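PDB 6ZDQ: telomerase reverse transcriptase from Candida albicans SC5314, which probably extends chromosome ends by copying a template within its RNA component into telomeric DNA repeats, acting as a specialised reverse transcriptase. Local coordinates for residues L345-L354 with F465-D476. Residues are numbered along the deposited sequence; the frame is centred on the assembly and turned at random.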
loop_
_atom_site.group_PDB
_atom_site.type_symbol
_atom_site.label_atom_id
_atom_site.label_comp_id
_atom_site.label_asym_id
_atom_site.label_seq_id
_atom_site.Cartn_x
_atom_site.Cartn_y
_atom_site.Cartn_z
ATOM N N LEU A 345 8.208 -12.097 -18.435
ATOM C CA LEU A 345 7.852 -11.274 -19.589
ATOM C C LEU A 345 8.895 -11.366 -20.696
ATOM O O LEU A 345 10.101 -11.340 -20.443
ATOM C CB LEU A 345 7.682 -9.811 -19.169
ATOM C CG LEU A 345 6.425 -9.414 -18.395
ATOM C CD1 LEU A 345 6.399 -7.915 -18.140
ATOM C CD2 LEU A 345 5.161 -9.861 -19.118
ATOM N N SER A 346 8.414 -11.479 -21.933
ATOM C CA SER A 346 9.289 -11.522 -23.100
ATOM C C SER A 346 9.696 -10.098 -23.454
ATOM O O SER A 346 8.871 -9.306 -23.923
ATOM C CB SER A 346 8.590 -12.212 -24.270
ATOM O OG SER A 346 7.325 -11.630 -24.524
ATOM N N GLN A 347 10.963 -9.768 -23.211
ATOM C CA GLN A 347 11.458 -8.422 -23.493
ATOM C C GLN A 347 11.331 -8.023 -24.961
ATOM O O GLN A 347 10.852 -6.908 -25.229
ATOM C CB GLN A 347 12.907 -8.305 -23.008
ATOM C CG GLN A 347 13.088 -8.580 -21.524
ATOM C CD GLN A 347 14.545 -8.719 -21.129
ATOM O OE1 GLN A 347 15.247 -9.611 -21.606
ATOM N NE2 GLN A 347 15.007 -7.835 -20.252
ATOM N N PRO A 348 11.732 -8.841 -25.945
ATOM C CA PRO A 348 11.632 -8.367 -27.337
ATOM C C PRO A 348 10.203 -8.185 -27.817
ATOM O O PRO A 348 9.928 -7.239 -28.568
ATOM C CB PRO A 348 12.368 -9.456 -28.128
ATOM C CG PRO A 348 12.244 -10.672 -27.291
ATOM C CD PRO A 348 12.336 -10.185 -25.877
ATOM N N VAL A 349 9.283 -9.063 -27.412
ATOM C CA VAL A 349 7.891 -8.917 -27.827
ATOM C C VAL A 349 7.277 -7.673 -27.201
ATOM O O VAL A 349 6.472 -6.976 -27.829
ATOM C CB VAL A 349 7.091 -10.185 -27.478
ATOM C CG1 VAL A 349 5.639 -10.030 -27.900
ATOM C CG2 VAL A 349 7.714 -11.401 -28.141
ATOM N N LEU A 350 7.643 -7.375 -25.951
ATOM C CA LEU A 350 7.194 -6.136 -25.326
ATOM C C LEU A 350 7.669 -4.921 -26.113
ATOM O O LEU A 350 6.930 -3.940 -26.264
ATOM C CB LEU A 350 7.690 -6.066 -23.883
ATOM C CG LEU A 350 7.414 -4.766 -23.127
ATOM C CD1 LEU A 350 5.919 -4.527 -23.001
ATOM C CD2 LEU A 350 8.074 -4.788 -21.759
ATOM N N MET A 351 8.901 -4.971 -26.625
ATOM C CA MET A 351 9.453 -3.834 -27.355
ATOM C C MET A 351 8.678 -3.567 -28.642
ATOM O O MET A 351 8.363 -2.413 -28.958
ATOM C CB MET A 351 10.933 -4.069 -27.653
ATOM C CG MET A 351 11.665 -2.825 -28.129
ATOM S SD MET A 351 11.634 -1.499 -26.907
ATOM C CE MET A 351 12.370 -0.159 -27.841
ATOM N N LYS A 352 8.356 -4.621 -29.400
ATOM C CA LYS A 352 7.662 -4.422 -30.670
ATOM C C LYS A 352 6.232 -3.938 -30.453
ATOM O O LYS A 352 5.718 -3.140 -31.246
ATOM C CB LYS A 352 7.687 -5.706 -31.507
ATOM C CG LYS A 352 6.724 -6.794 -31.055
ATOM C CD LYS A 352 6.611 -7.904 -32.089
ATOM C CE LYS A 352 5.624 -8.972 -31.643
ATOM N NZ LYS A 352 5.516 -10.092 -32.618
ATOM N N LYS A 353 5.575 -4.404 -29.387
ATOM C CA LYS A 353 4.226 -3.930 -29.093
ATOM C C LYS A 353 4.226 -2.461 -28.697
ATOM O O LYS A 353 3.247 -1.751 -28.953
ATOM C CB LYS A 353 3.591 -4.782 -27.995
ATOM C CG LYS A 353 3.377 -6.234 -28.389
ATOM C CD LYS A 353 2.524 -6.343 -29.641
ATOM C CE LYS A 353 2.352 -7.792 -30.062
ATOM N NZ LYS A 353 1.556 -7.927 -31.311
ATOM N N LEU A 354 5.306 -1.987 -28.072
ATOM C CA LEU A 354 5.421 -0.562 -27.779
ATOM C C LEU A 354 5.689 0.246 -29.042
ATOM O O LEU A 354 5.271 1.406 -29.135
ATOM C CB LEU A 354 6.529 -0.322 -26.753
ATOM C CG LEU A 354 6.294 -0.852 -25.338
ATOM C CD1 LEU A 354 7.522 -0.621 -24.475
ATOM C CD2 LEU A 354 5.071 -0.199 -24.716
ATOM N N PHE A 465 3.968 -1.517 -18.848
ATOM C CA PHE A 465 4.533 -2.437 -19.830
ATOM C C PHE A 465 3.746 -3.740 -19.874
ATOM O O PHE A 465 3.379 -4.224 -20.952
ATOM C CB PHE A 465 6.003 -2.715 -19.511
ATOM C CG PHE A 465 6.920 -1.572 -19.832
ATOM C CD1 PHE A 465 6.526 -0.573 -20.705
ATOM C CD2 PHE A 465 8.180 -1.497 -19.260
ATOM C CE1 PHE A 465 7.369 0.478 -21.000
ATOM C CE2 PHE A 465 9.028 -0.447 -19.552
ATOM C CZ PHE A 465 8.622 0.542 -20.424
ATOM N N CYS A 466 3.478 -4.326 -18.705
ATOM C CA CYS A 466 2.708 -5.562 -18.661
ATOM C C CYS A 466 1.275 -5.350 -19.132
ATOM O O CYS A 466 0.687 -6.247 -19.745
ATOM C CB CYS A 466 2.725 -6.141 -17.247
ATOM S SG CYS A 466 1.842 -7.707 -17.082
ATOM N N ASP A 467 0.700 -4.177 -18.856
ATOM C CA ASP A 467 -0.662 -3.892 -19.298
ATOM C C ASP A 467 -0.754 -3.882 -20.820
ATOM O O ASP A 467 -1.641 -4.515 -21.404
ATOM C CB ASP A 467 -1.134 -2.558 -18.716
ATOM C CG ASP A 467 -2.647 -2.455 -18.634
ATOM O OD1 ASP A 467 -3.341 -3.164 -19.395
ATOM O OD2 ASP A 467 -3.143 -1.665 -17.802
ATOM N N ILE A 468 0.152 -3.156 -21.481
ATOM C CA ILE A 468 0.133 -3.081 -22.941
ATOM C C ILE A 468 0.401 -4.451 -23.553
ATOM O O ILE A 468 -0.241 -4.845 -24.534
ATOM C CB ILE A 468 1.144 -2.030 -23.437
ATOM C CG1 ILE A 468 0.761 -0.642 -22.923
ATOM C CG2 ILE A 468 1.213 -2.029 -24.955
ATOM C CD1 ILE A 468 1.736 0.444 -23.313
ATOM N N LEU A 469 1.355 -5.194 -22.989
ATOM C CA LEU A 469 1.716 -6.492 -23.552
ATOM C C LEU A 469 0.577 -7.495 -23.412
ATOM O O LEU A 469 0.194 -8.154 -24.386
ATOM C CB LEU A 469 2.983 -7.020 -22.879
ATOM C CG LEU A 469 3.501 -8.365 -23.392
ATOM C CD1 LEU A 469 3.807 -8.280 -24.877
ATOM C CD2 LEU A 469 4.732 -8.800 -22.613
ATOM N N TYR A 470 0.021 -7.627 -22.206
ATOM C CA TYR A 470 -1.035 -8.612 -21.998
ATOM C C TYR A 470 -2.327 -8.211 -22.697
ATOM O O TYR A 470 -3.067 -9.082 -23.170
ATOM C CB TYR A 470 -1.281 -8.823 -20.505
ATOM C CG TYR A 470 -0.388 -9.875 -19.884
ATOM C CD1 TYR A 470 0.638 -10.463 -20.614
ATOM C CD2 TYR A 470 -0.583 -10.294 -18.574
ATOM C CE1 TYR A 470 1.453 -11.430 -20.053
ATOM C CE2 TYR A 470 0.227 -11.261 -18.006
ATOM C CZ TYR A 470 1.243 -11.825 -18.749
ATOM O OH TYR A 470 2.049 -12.787 -18.186
ATOM N N SER A 471 -2.615 -6.911 -22.783
ATOM C CA SER A 471 -3.801 -6.484 -23.517
ATOM C C SER A 471 -3.629 -6.699 -25.015
ATOM O O SER A 471 -4.616 -6.906 -25.727
ATOM C CB SER A 471 -4.115 -5.019 -23.220
ATOM O OG SER A 471 -5.467 -4.724 -23.520
ATOM N N ALA A 472 -2.389 -6.649 -25.508
ATOM C CA ALA A 472 -2.131 -7.031 -26.891
ATOM C C ALA A 472 -2.222 -8.541 -27.071
ATOM O O ALA A 472 -2.674 -9.021 -28.117
ATOM C CB ALA A 472 -0.759 -6.519 -27.330
ATOM N N MET A 473 -1.795 -9.304 -26.059
ATOM C CA MET A 473 -1.825 -10.761 -26.156
ATOM C C MET A 473 -3.252 -11.281 -26.254
ATOM O O MET A 473 -3.556 -12.142 -27.089
ATOM C CB MET A 473 -1.117 -11.381 -24.951
ATOM C CG MET A 473 -1.248 -12.894 -24.884
ATOM S SD MET A 473 -0.623 -13.594 -23.348
ATOM C CE MET A 473 -1.750 -12.863 -22.163
ATOM N N VAL A 474 -4.144 -10.775 -25.398
ATOM C CA VAL A 474 -5.537 -11.210 -25.431
ATOM C C VAL A 474 -6.187 -10.829 -26.755
ATOM O O VAL A 474 -7.096 -11.520 -27.231
ATOM C CB VAL A 474 -6.306 -10.630 -24.225
ATOM C CG1 VAL A 474 -6.313 -9.113 -24.266
ATOM C CG2 VAL A 474 -7.723 -11.171 -24.182
ATOM N N HIS A 475 -5.728 -9.740 -27.375
ATOM C CA HIS A 475 -6.321 -9.282 -28.627
ATOM C C HIS A 475 -6.133 -10.303 -29.744
ATOM O O HIS A 475 -7.099 -10.698 -30.408
ATOM C CB HIS A 475 -5.717 -7.932 -29.022
ATOM C CG HIS A 475 -6.170 -7.433 -30.360
ATOM N ND1 HIS A 475 -7.494 -7.428 -30.744
ATOM C CD2 HIS A 475 -5.474 -6.921 -31.402
ATOM C CE1 HIS A 475 -7.594 -6.934 -31.966
ATOM N NE2 HIS A 475 -6.383 -6.619 -32.387
ATOM N N ASP A 476 -4.893 -10.745 -29.968
ATOM C CA ASP A 476 -4.597 -11.598 -31.116
ATOM C C ASP A 476 -4.687 -13.089 -30.815
ATOM O O ASP A 476 -5.064 -13.864 -31.702
ATOM C CB ASP A 476 -3.205 -11.273 -31.673
ATOM C CG ASP A 476 -2.162 -11.113 -30.588
ATOM O OD1 ASP A 476 -1.944 -12.073 -29.818
ATOM O OD2 ASP A 476 -1.551 -10.027 -30.512
#
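In the palm of the reverse transcriptase domain, whose antiparallel sheet includes strands 332-337, 489-492 and 496-501, two helices pack almost at right angles; the axes of the two segments approach to 9.5 Å and cross at 85°. L350 and L469 meet at the crossing, where compact, branched leucines fill the small patch that perpendicular helices share. CD1 of L350 lies 3.9 Å from CB of L469, while CD2 of L350 sits 3.7 Å from CB of F465. L469 splits its two methyls in the same way. CG of L469 stands anti to its backbone N (chi1 -179°), an orientation from which CD1 of L469 reaches CG1 of V349 and CD2 of L469 lies 3.7 Å from CD2 of L345. The side chains of L345, just ahead of helix 347-356, and L469 slide past each other in opposite directions, CD1 of L345 reaching toward CB of C466.

One turn beyond L350, L354 forks in its turn: CD1 of L354 leans obliquely on the F465 ring, 3.6 Å from CE1 of F465, and CD2 meets CD1 of I468. F465 and I468 also pack against helix 263-296, and I432 of helix 421-434 touches both L350 and F465, which closes a largely apolar core around the crossing. At its margin K353 is amphipathic to good purpose. CG of K353 rests against CD1 of L469, and the bend at chi2 (-57°) then turns CD over CB of A472, whose lone methyl lets the aliphatic part pass close to the helix; the ammonium group is carried toward the carboxylate of D476. That salt bridge is long, and E356 is a second, weak ionic partner of the lysine; NZ of K353 stands 3.8 Å from OD2 of D476.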